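Local coordinates for protein delta-aminolevulinic acid dehydratase (Toxoplasma gondii ME49, PDB 3OBK) that catalyses the condensation of two molecules of 5-aminolevulinic acid to porphobilinogen, the pyrrole building block of haem and other tetrapyrroles, at residues S183-E195 with R251-M263. Residues are numbered along the deposited sequence; the frame is centred on the assembly and turned at random.
Sequences SDMMDGRVSAIRE and REAEADASEGADM. With MG (magnesium ion), chain I; PBG (3-[5-(aminomethyl)-4-(carboxymethyl)-1H-pyrrol-3-yl]propanoic acid), chain L.
With CG set anti to its carbonyl carbon (chi1 -71°) and the chain straight beyond it, E259 reaches from the end of helix 247-258 to the first turn of helix 189-199. There OE1 takes the backbone N-H of S191 at 3.0 Å, on its anti side and 24° out of the carboxylate plane, while the CG of E259 lies 3.6 Å from the CB of S191. Water 4 ties the same OE1 to V190 N and D256 OD1, and water 2 joins OE2 to the N of G188, the N-cap residue. V190 points toward 251-263, with CG2 3.4 Å from D256 OD1 and CG1 4.1 Å from A261 CB. Both helices belong to the TIM barrel, packed outside neighbouring parallel strands; a Schellman motif at G260 turns the chain toward strand 263-267. Farther along, R194 NH2 makes a long salt bridge to D262 OD2 (4.0 Å), guanidinium and carboxylate planes 72° apart, and water 5 bridges them. R194 also pairs with D198, D262 with R25 of another subunit, and D256 OD2 bonds S211. Magnesium is bound by E252 OE1 at 1.9 Å and five waters; water 3 links R189 NH1, weakly, to D256 OD2. E252 also pairs with R27 of a neighbouring subunit.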
loop_
_atom_site.group_PDB
_atom_site.type_symbol
_atom_site.label_atom_id
_atom_site.label_comp_id
_atom_site.label_asym_id
_atom_site.label_seq_id
_atom_site.Cartn_x
_atom_site.Cartn_y
_atom_site.Cartn_z
ATOM N N SER A 183 -17.452 -7.938 -27.448
ATOM C CA SER A 183 -16.407 -8.947 -27.289
ATOM C C SER A 183 -15.323 -8.822 -28.352
ATOM O O SER A 183 -14.524 -9.743 -28.546
ATOM C CB SER A 183 -17.025 -10.325 -27.381
ATOM O OG SER A 183 -17.620 -10.500 -28.651
ATOM N N ASP A 184 -15.261 -7.652 -28.980
ATOM C CA ASP A 184 -14.489 -7.424 -30.201
ATOM C C ASP A 184 -13.021 -7.149 -29.999
ATOM O O ASP A 184 -12.230 -7.443 -30.881
ATOM C CB ASP A 184 -15.058 -6.198 -30.909
ATOM C CG ASP A 184 -15.213 -5.022 -29.967
ATOM O OD1 ASP A 184 -16.116 -5.092 -29.102
ATOM O OD2 ASP A 184 -14.415 -4.060 -30.074
ATOM N N MET A 185 -12.684 -6.518 -28.872
ATOM C CA MET A 185 -11.334 -6.083 -28.526
ATOM C C MET A 185 -10.743 -5.027 -29.474
ATOM O O MET A 185 -9.511 -4.888 -29.612
ATOM C CB MET A 185 -10.419 -7.286 -28.326
ATOM C CG MET A 185 -10.752 -8.108 -27.083
ATOM S SD MET A 185 -10.518 -7.256 -25.496
ATOM C CE MET A 185 -8.750 -7.343 -25.320
ATOM N N MET A 186 -11.613 -4.236 -30.097
ATOM C CA MET A 186 -11.159 -3.048 -30.805
ATOM C C MET A 186 -10.816 -2.036 -29.759
ATOM O O MET A 186 -11.374 -2.055 -28.677
ATOM C CB MET A 186 -12.237 -2.485 -31.715
ATOM C CG MET A 186 -12.636 -3.431 -32.847
ATOM S SD MET A 186 -11.253 -3.907 -33.910
ATOM C CE MET A 186 -10.705 -5.520 -33.306
ATOM N N ASP A 187 -9.884 -1.156 -30.068
ATOM C CA ASP A 187 -9.538 -0.105 -29.163
ATOM C C ASP A 187 -10.622 0.941 -29.138
ATOM O O ASP A 187 -11.113 1.354 -30.172
ATOM C CB ASP A 187 -8.221 0.520 -29.583
ATOM C CG ASP A 187 -7.056 -0.339 -29.218
ATOM O OD1 ASP A 187 -7.184 -1.089 -28.232
ATOM O OD2 ASP A 187 -6.026 -0.297 -29.926
ATOM N N GLY A 188 -11.007 1.358 -27.944
ATOM C CA GLY A 188 -11.907 2.501 -27.809
ATOM C C GLY A 188 -13.368 2.241 -28.074
ATOM O O GLY A 188 -14.155 3.161 -28.031
ATOM N N ARG A 189 -13.766 0.996 -28.304
ATOM C CA ARG A 189 -15.176 0.753 -28.636
ATOM C C ARG A 189 -16.137 1.075 -27.493
ATOM O O ARG A 189 -17.264 1.494 -27.760
ATOM C CB ARG A 189 -15.405 -0.675 -29.203
ATOM C CG ARG A 189 -15.720 -1.795 -28.234
ATOM C CD ARG A 189 -14.511 -2.282 -27.446
ATOM N NE ARG A 189 -14.608 -3.722 -27.208
ATOM C CZ ARG A 189 -13.901 -4.398 -26.309
ATOM N NH1 ARG A 189 -13.041 -3.781 -25.523
ATOM N NH2 ARG A 189 -14.082 -5.711 -26.174
ATOM N N VAL A 190 -15.712 0.903 -26.232
ATOM C CA VAL A 190 -16.655 1.097 -25.128
ATOM C C VAL A 190 -17.183 2.517 -25.155
ATOM O O VAL A 190 -18.376 2.748 -25.153
ATOM C CB VAL A 190 -16.086 0.773 -23.722
ATOM C CG1 VAL A 190 -17.113 1.155 -22.672
ATOM C CG2 VAL A 190 -15.714 -0.748 -23.589
ATOM N N SER A 191 -16.291 3.472 -25.197
ATOM C CA SER A 191 -16.714 4.863 -25.137
ATOM C C SER A 191 -17.544 5.243 -26.340
ATOM O O SER A 191 -18.479 6.032 -26.206
ATOM C CB SER A 191 -15.507 5.790 -25.078
ATOM O OG SER A 191 -15.913 7.135 -24.883
ATOM N N ALA A 192 -17.184 4.701 -27.509
ATOM C CA ALA A 192 -17.838 5.066 -28.750
ATOM C C ALA A 192 -19.251 4.522 -28.715
ATOM O O ALA A 192 -20.221 5.226 -29.094
ATOM C CB ALA A 192 -17.070 4.530 -29.959
ATOM N N ILE A 193 -19.377 3.276 -28.262
ATOM C CA ILE A 193 -20.700 2.650 -28.169
ATOM C C ILE A 193 -21.528 3.391 -27.138
ATOM O O ILE A 193 -22.686 3.659 -27.351
ATOM C CB ILE A 193 -20.637 1.156 -27.809
ATOM C CG1 ILE A 193 -20.021 0.386 -28.982
ATOM C CG2 ILE A 193 -22.026 0.685 -27.496
ATOM C CD1 ILE A 193 -19.381 -0.968 -28.719
ATOM N N ARG A 194 -20.909 3.754 -26.030
ATOM C CA ARG A 194 -21.621 4.452 -24.972
ATOM C C ARG A 194 -22.284 5.745 -25.485
ATOM O O ARG A 194 -23.426 6.018 -25.151
ATOM C CB ARG A 194 -20.669 4.764 -23.818
ATOM C CG ARG A 194 -21.338 5.423 -22.605
ATOM C CD ARG A 194 -22.272 4.477 -21.852
ATOM N NE ARG A 194 -23.634 4.499 -22.371
ATOM C CZ ARG A 194 -24.524 3.534 -22.184
ATOM N NH1 ARG A 194 -25.728 3.650 -22.716
ATOM N NH2 ARG A 194 -24.222 2.444 -21.476
ATOM N N GLU A 195 -21.562 6.514 -26.301
ATOM C CA GLU A 195 -22.008 7.833 -26.714
ATOM C C GLU A 195 -23.085 7.701 -27.749
ATOM O O GLU A 195 -24.041 8.466 -27.720
ATOM C CB GLU A 195 -20.856 8.650 -27.294
ATOM C CG GLU A 195 -21.139 10.134 -27.370
ATOM C CD GLU A 195 -19.977 10.961 -27.966
ATOM O OE1 GLU A 195 -18.962 11.152 -27.256
ATOM O OE2 GLU A 195 -20.116 11.451 -29.118
ATOM N N ARG A 251 -4.123 -2.274 -17.948
ATOM C CA ARG A 251 -4.252 -1.233 -18.926
ATOM C C ARG A 251 -5.676 -1.297 -19.528
ATOM O O ARG A 251 -6.380 -0.305 -19.589
ATOM C CB ARG A 251 -3.181 -1.414 -19.994
ATOM C CG ARG A 251 -2.824 -0.171 -20.720
ATOM C CD ARG A 251 -1.872 -0.430 -21.896
ATOM N NE ARG A 251 -1.947 0.704 -22.808
ATOM C CZ ARG A 251 -1.384 0.765 -24.007
ATOM N NH1 ARG A 251 -0.669 -0.246 -24.448
ATOM N NH2 ARG A 251 -1.528 1.869 -24.754
ATOM N N GLU A 252 -6.121 -2.486 -19.909
ATOM C CA GLU A 252 -7.432 -2.596 -20.539
ATOM C C GLU A 252 -8.559 -2.288 -19.556
ATOM O O GLU A 252 -9.511 -1.561 -19.890
ATOM C CB GLU A 252 -7.601 -3.970 -21.186
ATOM C CG GLU A 252 -6.674 -4.182 -22.440
ATOM C CD GLU A 252 -7.275 -3.635 -23.742
ATOM O OE1 GLU A 252 -8.480 -3.300 -23.772
ATOM O OE2 GLU A 252 -6.554 -3.550 -24.761
ATOM N N ALA A 253 -8.462 -2.827 -18.340
ATOM C CA ALA A 253 -9.540 -2.686 -17.391
ATOM C C ALA A 253 -9.689 -1.211 -17.002
ATOM O O ALA A 253 -10.775 -0.675 -17.037
ATOM C CB ALA A 253 -9.320 -3.587 -16.195
ATOM N N GLU A 254 -8.599 -0.524 -16.697
ATOM C CA GLU A 254 -8.687 0.895 -16.290
ATOM C C GLU A 254 -9.326 1.741 -17.397
ATOM O O GLU A 254 -10.124 2.639 -17.125
ATOM C CB GLU A 254 -7.314 1.474 -15.893
ATOM N N ALA A 255 -8.987 1.457 -18.646
ATOM C CA ALA A 255 -9.538 2.227 -19.756
ATOM C C ALA A 255 -11.047 1.982 -19.993
ATOM O O ALA A 255 -11.756 2.894 -20.369
ATOM C CB ALA A 255 -8.723 1.955 -21.042
ATOM N N ASP A 256 -11.536 0.761 -19.793
ATOM C CA ASP A 256 -12.942 0.511 -20.012
ATOM C C ASP A 256 -13.745 1.116 -18.899
ATOM O O ASP A 256 -14.847 1.592 -19.134
ATOM C CB ASP A 256 -13.245 -0.979 -20.135
ATOM C CG ASP A 256 -12.703 -1.595 -21.429
ATOM O OD1 ASP A 256 -12.454 -0.905 -22.476
ATOM O OD2 ASP A 256 -12.548 -2.805 -21.374
ATOM N N ALA A 257 -13.185 1.125 -17.693
ATOM C CA ALA A 257 -13.808 1.824 -16.573
ATOM C C ALA A 257 -14.020 3.291 -16.890
ATOM O O ALA A 257 -15.125 3.824 -16.720
ATOM C CB ALA A 257 -12.973 1.703 -15.344
ATOM N N SER A 258 -12.972 3.959 -17.351
ATOM C CA SER A 258 -13.075 5.408 -17.545
ATOM C C SER A 258 -13.823 5.771 -18.843
ATOM O O SER A 258 -14.306 6.891 -18.988
ATOM C CB SER A 258 -11.698 6.070 -17.488
ATOM O OG SER A 258 -10.890 5.549 -18.503
ATOM N N GLU A 259 -13.959 4.810 -19.753
ATOM C CA GLU A 259 -14.871 4.948 -20.904
ATOM C C GLU A 259 -16.355 4.733 -20.576
ATOM O O GLU A 259 -17.196 4.841 -21.458
ATOM C CB GLU A 259 -14.437 3.995 -22.031
ATOM C CG GLU A 259 -13.141 4.437 -22.697
ATOM C CD GLU A 259 -12.658 3.507 -23.824
ATOM O OE1 GLU A 259 -13.480 2.831 -24.514
ATOM O OE2 GLU A 259 -11.405 3.492 -24.039
ATOM N N GLY A 260 -16.680 4.374 -19.335
ATOM C CA GLY A 260 -18.088 4.272 -18.896
ATOM C C GLY A 260 -18.774 2.901 -18.787
ATOM O O GLY A 260 -19.991 2.818 -18.560
ATOM N N ALA A 261 -18.005 1.831 -18.923
ATOM C CA ALA A 261 -18.545 0.479 -18.772
ATOM C C ALA A 261 -19.214 0.330 -17.405
ATOM O O ALA A 261 -18.826 0.978 -16.427
ATOM C CB ALA A 261 -17.469 -0.542 -18.919
ATOM N N ASP A 262 -20.213 -0.542 -17.378
ATOM C CA ASP A 262 -20.967 -0.904 -16.200
ATOM C C ASP A 262 -20.409 -2.172 -15.521
ATOM O O ASP A 262 -20.586 -2.357 -14.310
ATOM C CB ASP A 262 -22.425 -1.176 -16.615
ATOM C CG ASP A 262 -23.103 0.033 -17.210
ATOM O OD1 ASP A 262 -23.326 1.006 -16.445
ATOM O OD2 ASP A 262 -23.449 0.016 -18.417
ATOM N N MET A 263 -19.824 -3.083 -16.321
ATOM C CA MET A 263 -19.191 -4.317 -15.812
ATOM C C MET A 263 -18.024 -4.697 -16.688
ATOM O O MET A 263 -18.006 -4.368 -17.881
ATOM C CB MET A 263 -20.169 -5.487 -15.790
ATOM C CG MET A 263 -21.462 -5.223 -14.993
ATOM S SD MET A 263 -22.576 -6.647 -14.890
ATOM C CE MET A 263 -24.083 -5.771 -14.450
HETATM MG MG MG I . -9.698 -2.224 -24.714
HETATM C CHA PBG L . -17.085 -13.490 -30.578
HETATM C C1A PBG L . -17.197 -14.420 -29.415
HETATM C C2A PBG L . -16.424 -15.554 -29.185
HETATM C C3A PBG L . -16.880 -16.091 -27.996
HETATM C C4A PBG L . -17.843 -15.232 -27.499
HETATM N NA PBG L . -18.038 -14.246 -28.386
HETATM C C5A PBG L . -15.419 -16.212 -30.101
HETATM C C6A PBG L . -14.163 -15.493 -30.337
HETATM O O1A PBG L . -14.158 -14.260 -30.077
HETATM O O2A PBG L . -13.189 -16.084 -30.855
HETATM C C7A PBG L . -16.407 -17.355 -27.390
HETATM C C8A PBG L . -17.219 -17.913 -26.281
HETATM C C9A PBG L . -16.959 -19.300 -25.863
HETATM O O3A PBG L . -17.860 -19.889 -25.273
HETATM O O4A PBG L . -16.026 -19.987 -26.306
HETATM N N1 PBG L . -16.661 -12.150 -30.331
HETATM O O HOH W 1 -11.049 -1.521 -26.035
HETATM O O HOH W 2 -9.801 1.323 -25.267
HETATM O O HOH W 3 -11.158 -3.613 -23.458
HETATM O O HOH W 4 -12.839 0.123 -24.969
HETATM O O HOH W 5 -21.956 1.498 -19.873
HETATM O O HOH W 6 -9.716 -3.844 -26.024
HETATM O O HOH W 7 -8.075 -1.687 -26.089
HETATM O O HOH W 8 -10.229 -0.804 -23.178
#